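Local coordinates for protein oxidized polyvinyl alcohol hydrolase (Pseudomonas sp. VM15C, PDB 3WWC) that hydrolyses beta-diketones, cleaving oxidized polyvinyl alcohol in the second step of polyvinyl alcohol degradation, and also splitting 4,6-nonanedione, but leaves monoketones untouched, at residues A186-S191 / P239-V244; G202-T207 / N284-Q289. The protein carries 1 engineered substitution. All blocks are in the same frame, centred on the assembly; numbering follows the deposited sequence.

Contact 1. Residues A186-S191 / P239-V244; sequences ALLFRS and PLPAKV
Leu188, on the last turn of helix 178-189, meets Leu240 and Pro241 of the loop that leads into strand 247-253. The two leucines lie at a slant to each other and touch through one methyl each, Leu188 CD1 being 4.1 Å from Leu240 CD2. Both hold CG opposite their own carbonyl carbon (chi1 -68° in Leu188, -67° in Leu240), a shape that carries the branched ends closer than the CB atoms point. The other methyl of Leu188 turns to the proline ring, with CD2 4.4 Å from Pro241 CD, while Pro241 CG comes within 3.9 Å of the backbone oxygen Leu188 O. Phe285 of helix 275-288 packs against both leucines, extending this apolar cluster beyond the two segments.

Further along, where the chain has left the helix, Ser191 and Val244 face each other with their CA atoms 5.7 Å apart. Here Ser191 OG rests 3.5 Å from Val244 CB, a van der Waals contact; with OG between the backbone N and the carbonyl carbon (chi1 67°), the hydroxyl finds its polar partner in the backbone N of Gly245, the next residue of the loop. Val244 CB also lies 3.7 Å from Ser191 CB.

No hydrogen bond joins the two segments directly. The contact illustrates how an irregular loop of an alpha/beta-hydrolase fold can be fitted to a helix end by shape: methyl groups and a proline ring supply the adhesion, and the one hydroxyl at the interface is satisfied by the neighbouring backbone.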
loop_
_atom_site.group_PDB
_atom_site.type_symbol
_atom_site.label_atom_id
_atom_site.label_comp_id
_atom_site.label_asym_id
_atom_site.label_seq_id
_atom_site.Cartn_x
_atom_site.Cartn_y
_atom_site.Cartn_z
ATOM N N ALA A 186 -5.532 -0.767 3.651
ATOM C CA ALA A 186 -5.198 -0.340 5.014
ATOM C C ALA A 186 -5.569 1.109 5.240
ATOM O O ALA A 186 -6.019 1.485 6.359
ATOM C CB ALA A 186 -3.695 -0.537 5.246
ATOM N N LEU A 187 -5.363 1.966 4.247
ATOM C CA LEU A 187 -5.716 3.386 4.407
ATOM C C LEU A 187 -7.226 3.561 4.510
ATOM O O LEU A 187 -7.694 4.450 5.221
ATOM C CB LEU A 187 -5.184 4.203 3.218
ATOM C CG LEU A 187 -3.670 4.269 3.150
ATOM C CD1 LEU A 187 -3.302 4.851 1.787
ATOM C CD2 LEU A 187 -3.110 5.123 4.320
ATOM N N LEU A 188 -7.989 2.692 3.846
ATOM C CA LEU A 188 -9.443 2.853 3.859
ATOM C C LEU A 188 -10.049 2.338 5.134
ATOM O O LEU A 188 -11.080 2.862 5.584
ATOM C CB LEU A 188 -10.071 2.103 2.653
ATOM C CG LEU A 188 -9.714 2.756 1.315
ATOM C CD1 LEU A 188 -10.042 1.783 0.173
ATOM C CD2 LEU A 188 -10.491 4.104 1.175
ATOM N N PHE A 189 -9.417 1.333 5.737
ATOM C CA PHE A 189 -9.945 0.746 6.975
ATOM C C PHE A 189 -9.291 1.254 8.234
ATOM O O PHE A 189 -9.890 1.119 9.322
ATOM C CB PHE A 189 -9.809 -0.792 6.999
ATOM C CG PHE A 189 -10.892 -1.531 6.219
ATOM C CD1 PHE A 189 -12.087 -1.894 6.816
ATOM C CD2 PHE A 189 -10.642 -1.934 4.924
ATOM C CE1 PHE A 189 -13.017 -2.666 6.118
ATOM C CE2 PHE A 189 -11.578 -2.719 4.209
ATOM C CZ PHE A 189 -12.772 -3.084 4.827
ATOM N N ARG A 190 -8.076 1.816 8.148
ATOM C CA ARG A 190 -7.383 2.266 9.357
ATOM C C ARG A 190 -6.913 3.716 9.208
ATOM O O ARG A 190 -5.805 4.086 9.587
ATOM C CB ARG A 190 -6.205 1.309 9.623
ATOM C CG ARG A 190 -6.683 -0.011 10.221
ATOM C CD ARG A 190 -7.071 0.164 11.701
ATOM N NE ARG A 190 -7.337 -1.161 12.228
ATOM C CZ ARG A 190 -7.297 -1.502 13.520
ATOM N NH1 ARG A 190 -7.015 -0.600 14.453
ATOM N NH2 ARG A 190 -7.484 -2.763 13.878
ATOM N N SER A 191 -7.796 4.559 8.681
ATOM C CA SER A 191 -7.461 5.954 8.488
ATOM C C SER A 191 -7.356 6.761 9.759
ATOM O O SER A 191 -7.007 7.934 9.685
ATOM C CB SER A 191 -8.449 6.636 7.533
ATOM O OG SER A 191 -9.745 6.717 8.118
ATOM N N PRO A 239 -20.166 0.170 1.243
ATOM C CA PRO A 239 -19.608 1.168 0.313
ATOM C C PRO A 239 -18.344 1.746 0.931
ATOM O O PRO A 239 -18.067 1.526 2.121
ATOM C CB PRO A 239 -20.704 2.235 0.213
ATOM C CG PRO A 239 -21.431 2.100 1.513
ATOM C CD PRO A 239 -21.432 0.657 1.843
ATOM N N LEU A 240 -17.583 2.491 0.130
ATOM C CA LEU A 240 -16.362 3.141 0.619
ATOM C C LEU A 240 -16.826 4.128 1.679
ATOM O O LEU A 240 -17.959 4.639 1.633
ATOM C CB LEU A 240 -15.672 3.903 -0.521
ATOM C CG LEU A 240 -15.107 2.997 -1.614
ATOM C CD1 LEU A 240 -14.586 3.909 -2.740
ATOM C CD2 LEU A 240 -13.974 2.149 -1.078
ATOM N N PRO A 241 -15.961 4.423 2.645
ATOM C CA PRO A 241 -16.346 5.366 3.706
ATOM C C PRO A 241 -16.682 6.764 3.218
ATOM O O PRO A 241 -16.064 7.271 2.291
ATOM C CB PRO A 241 -15.165 5.331 4.661
ATOM C CG PRO A 241 -14.022 4.724 3.901
ATOM C CD PRO A 241 -14.599 3.878 2.809
ATOM N N ALA A 242 -17.674 7.407 3.846
ATOM C CA ALA A 242 -18.047 8.760 3.435
ATOM C C ALA A 242 -16.953 9.726 3.851
ATOM O O ALA A 242 -16.709 10.752 3.177
ATOM C CB ALA A 242 -19.371 9.161 4.105
ATOM N N LYS A 243 -16.315 9.409 4.970
ATOM C CA LYS A 243 -15.238 10.258 5.474
ATOM C C LYS A 243 -14.137 9.454 6.123
ATOM O O LYS A 243 -14.385 8.513 6.903
ATOM C CB LYS A 243 -15.744 11.272 6.486
ATOM C CG LYS A 243 -14.721 12.388 6.674
ATOM C CD LYS A 243 -15.219 13.548 7.495
ATOM C CE LYS A 243 -14.130 14.614 7.516
ATOM N NZ LYS A 243 -14.591 15.837 8.264
ATOM N N VAL A 244 -12.905 9.780 5.763
ATOM C CA VAL A 244 -11.769 9.091 6.371
ATOM C C VAL A 244 -11.014 10.069 7.233
ATOM O O VAL A 244 -11.179 11.291 7.137
ATOM C CB VAL A 244 -10.778 8.431 5.301
ATOM C CG1 VAL A 244 -11.523 7.405 4.496
ATOM C CG2 VAL A 244 -10.118 9.466 4.409
#

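Contact 2. Residues G202-T207 / N284-Q289; sequences GEWYVT and NFFSAQ
Trp204 reaches from the loop after strand 196-200 to Phe285 and Phe286 on the last turns of helix 275-288. Just before it, Glu203 folds its carboxylate back onto the chain: Glu203 OE2 accepts Trp204 N at 2.8 Å through its anti lone pair and Tyr205 N at 2.9 Å from above the carboxylate plane. Two backbone N-H groups thus share one oxygen, fixing the turn from which the indole departs.

Trp204 holds CG roughly opposite its own backbone N (chi1 -159°), which sends the six-membered ring to the helix. Trp204 CZ2 lies 3.9 Å from Phe285 CB, the two side chains crossing at about a right angle, and Phe286 CE2 meets the indole edge near its plane, 4.0 Å from Trp204 CH2. The indole NE1 binds His231 O. An alanine in place of Trp204 lacks the indole, and its absence would probably open a gap beside both phenylalanines and leave His231 O without the NE1 donor.

Tyr205 follows, its ring covered on one face by Glu203 CB, 3.8 Å above the plane; it touches a bound butanoic acid, and its OH bonds to Glu131. The loop is thereby fitted between ligand pocket and core: Leu188 and Asn184 of helix 178-189 pack against Trp204, while Phe286 continues onto Val292 and His294 of strand 292-298.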
loop_
_atom_site.group_PDB
_atom_site.type_symbol
_atom_site.label_atom_id
_atom_site.label_comp_id
_atom_site.label_asym_id
_atom_site.label_seq_id
_atom_site.Cartn_x
_atom_site.Cartn_y
_atom_site.Cartn_z
ATOM N N GLY A 202 -1.071 -0.080 -7.243
ATOM C CA GLY A 202 -1.991 -0.977 -6.527
ATOM C C GLY A 202 -3.329 -1.046 -7.233
ATOM O O GLY A 202 -3.723 -0.144 -7.999
ATOM N N GLU A 203 -4.041 -2.126 -6.969
ATOM C CA GLU A 203 -5.388 -2.266 -7.525
ATOM C C GLU A 203 -6.411 -1.558 -6.631
ATOM O O GLU A 203 -6.155 -1.216 -5.443
ATOM C CB GLU A 203 -5.798 -3.763 -7.631
ATOM C CG GLU A 203 -5.752 -4.364 -9.069
ATOM C CD GLU A 203 -6.873 -3.860 -9.952
ATOM O OE1 GLU A 203 -7.012 -4.438 -11.039
ATOM O OE2 GLU A 203 -7.633 -2.919 -9.600
ATOM N N TRP A 204 -7.581 -1.352 -7.232
ATOM C CA TRP A 204 -8.777 -0.820 -6.558
ATOM C C TRP A 204 -9.895 -1.890 -6.682
ATOM O O TRP A 204 -10.824 -1.903 -5.874
ATOM C CB TRP A 204 -9.273 0.467 -7.250
ATOM C CG TRP A 204 -10.143 1.332 -6.358
ATOM C CD1 TRP A 204 -11.510 1.517 -6.447
ATOM C CD2 TRP A 204 -9.702 2.134 -5.250
ATOM N NE1 TRP A 204 -11.937 2.391 -5.467
ATOM C CE2 TRP A 204 -10.847 2.790 -4.715
ATOM C CE3 TRP A 204 -8.439 2.367 -4.653
ATOM C CZ2 TRP A 204 -10.766 3.666 -3.619
ATOM C CZ3 TRP A 204 -8.357 3.238 -3.561
ATOM C CH2 TRP A 204 -9.507 3.890 -3.045
ATOM N N TYR A 205 -9.801 -2.756 -7.685
ATOM C CA TYR A 205 -10.823 -3.805 -7.984
ATOM C C TYR A 205 -12.176 -3.137 -8.129
ATOM O O TYR A 205 -13.169 -3.447 -7.434
ATOM C CB TYR A 205 -10.885 -4.849 -6.891
ATOM C CG TYR A 205 -9.590 -5.564 -6.624
ATOM C CD1 TYR A 205 -8.920 -6.274 -7.631
ATOM C CD2 TYR A 205 -9.093 -5.629 -5.321
ATOM C CE1 TYR A 205 -7.804 -7.053 -7.329
ATOM C CE2 TYR A 205 -7.982 -6.410 -5.010
ATOM C CZ TYR A 205 -7.356 -7.116 -6.012
ATOM O OH TYR A 205 -6.300 -7.972 -5.702
ATOM N N VAL A 206 -12.234 -2.197 -9.069
ATOM C CA VAL A 206 -13.444 -1.412 -9.289
ATOM C C VAL A 206 -14.704 -2.263 -9.444
ATOM O O VAL A 206 -14.698 -3.297 -10.162
ATOM C CB VAL A 206 -13.246 -0.545 -10.529
ATOM C CG1 VAL A 206 -14.598 0.116 -10.978
ATOM C CG2 VAL A 206 -12.281 0.570 -10.177
ATOM N N THR A 207 -15.760 -1.849 -8.739
ATOM C CA THR A 207 -17.054 -2.551 -8.880
ATOM C C THR A 207 -18.103 -1.538 -9.317
ATOM O O THR A 207 -17.855 -0.340 -9.420
ATOM C CB THR A 207 -17.573 -3.120 -7.530
ATOM O OG1 THR A 207 -17.876 -2.051 -6.610
ATOM C CG2 THR A 207 -16.530 -4.080 -6.911
ATOM N N ASN A 284 -9.084 9.563 -7.269
ATOM C CA ASN A 284 -10.349 10.312 -7.243
ATOM C C ASN A 284 -10.941 10.237 -5.832
ATOM O O ASN A 284 -11.424 11.239 -5.282
ATOM C CB ASN A 284 -11.353 9.676 -8.228
ATOM C CG ASN A 284 -10.924 9.832 -9.680
ATOM O OD1 ASN A 284 -9.959 10.535 -9.991
ATOM N ND2 ASN A 284 -11.664 9.197 -10.582
ATOM N N PHE A 285 -10.885 9.060 -5.218
ATOM C CA PHE A 285 -11.454 8.945 -3.891
ATOM C C PHE A 285 -10.698 9.762 -2.883
ATOM O O PHE A 285 -11.308 10.506 -2.097
ATOM C CB PHE A 285 -11.471 7.473 -3.440
ATOM C CG PHE A 285 -11.925 7.291 -2.030
ATOM C CD1 PHE A 285 -13.271 7.199 -1.743
ATOM C CD2 PHE A 285 -10.999 7.301 -0.980
ATOM C CE1 PHE A 285 -13.700 7.137 -0.428
ATOM C CE2 PHE A 285 -11.423 7.237 0.343
ATOM C CZ PHE A 285 -12.762 7.159 0.610
ATOM N N PHE A 286 -9.363 9.649 -2.888
ATOM C CA PHE A 286 -8.606 10.361 -1.861
ATOM C C PHE A 286 -8.571 11.866 -2.088
ATOM O O PHE A 286 -8.542 12.619 -1.140
ATOM C CB PHE A 286 -7.182 9.774 -1.729
ATOM C CG PHE A 286 -7.178 8.416 -1.102
ATOM C CD1 PHE A 286 -7.592 8.258 0.234
ATOM C CD2 PHE A 286 -6.732 7.293 -1.819
ATOM C CE1 PHE A 286 -7.558 6.993 0.847
ATOM C CE2 PHE A 286 -6.693 6.030 -1.210
ATOM C CZ PHE A 286 -7.107 5.880 0.123
ATOM N N SER A 287 -8.603 12.302 -3.336
ATOM C CA SER A 287 -8.614 13.716 -3.580
ATOM C C SER A 287 -9.892 14.350 -3.100
ATOM O O SER A 287 -9.848 15.476 -2.605
ATOM C CB SER A 287 -8.453 14.004 -5.079
ATOM O OG SER A 287 -7.168 13.640 -5.461
ATOM N N ALA A 288 -11.009 13.640 -3.235
ATOM C CA ALA A 288 -12.297 14.190 -2.816
ATOM C C ALA A 288 -12.394 14.342 -1.302
ATOM O O ALA A 288 -13.138 15.155 -0.818
ATOM C CB ALA A 288 -13.454 13.322 -3.324
ATOM N N GLN A 289 -11.638 13.565 -0.543
ATOM C CA GLN A 289 -11.699 13.614 0.925
ATOM C C GLN A 289 -11.135 14.906 1.452
ATOM O O GLN A 289 -10.010 15.291 1.139
ATOM C CB GLN A 289 -10.953 12.390 1.464
ATOM C CG GLN A 289 -11.739 11.141 1.229
ATOM C CD GLN A 289 -12.981 11.123 2.107
ATOM O OE1 GLN A 289 -12.912 11.423 3.304
ATOM N NE2 GLN A 289 -14.100 10.760 1.530
#

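Followed from the N terminus, the chain passes residues 186-191 at the end of helix 178-189, then 202-207 after the next strand, 239-244 before strand 247-253, and finally 284-289. Contact 1 closes a loop across 47 intervening residues and contact 2 one across 76. Their segments alternate, so the closures cross rather than nest. Between them they tie helix 178-189 and helix 275-288 to the loops after strand 196-200 and after helix 216-225. The contacts also meet: they share the leucine-phenylalanine packing of contact 1, and Gln289 probably bonds through OE1 to Val244 N and through NE2 to Ala242 O.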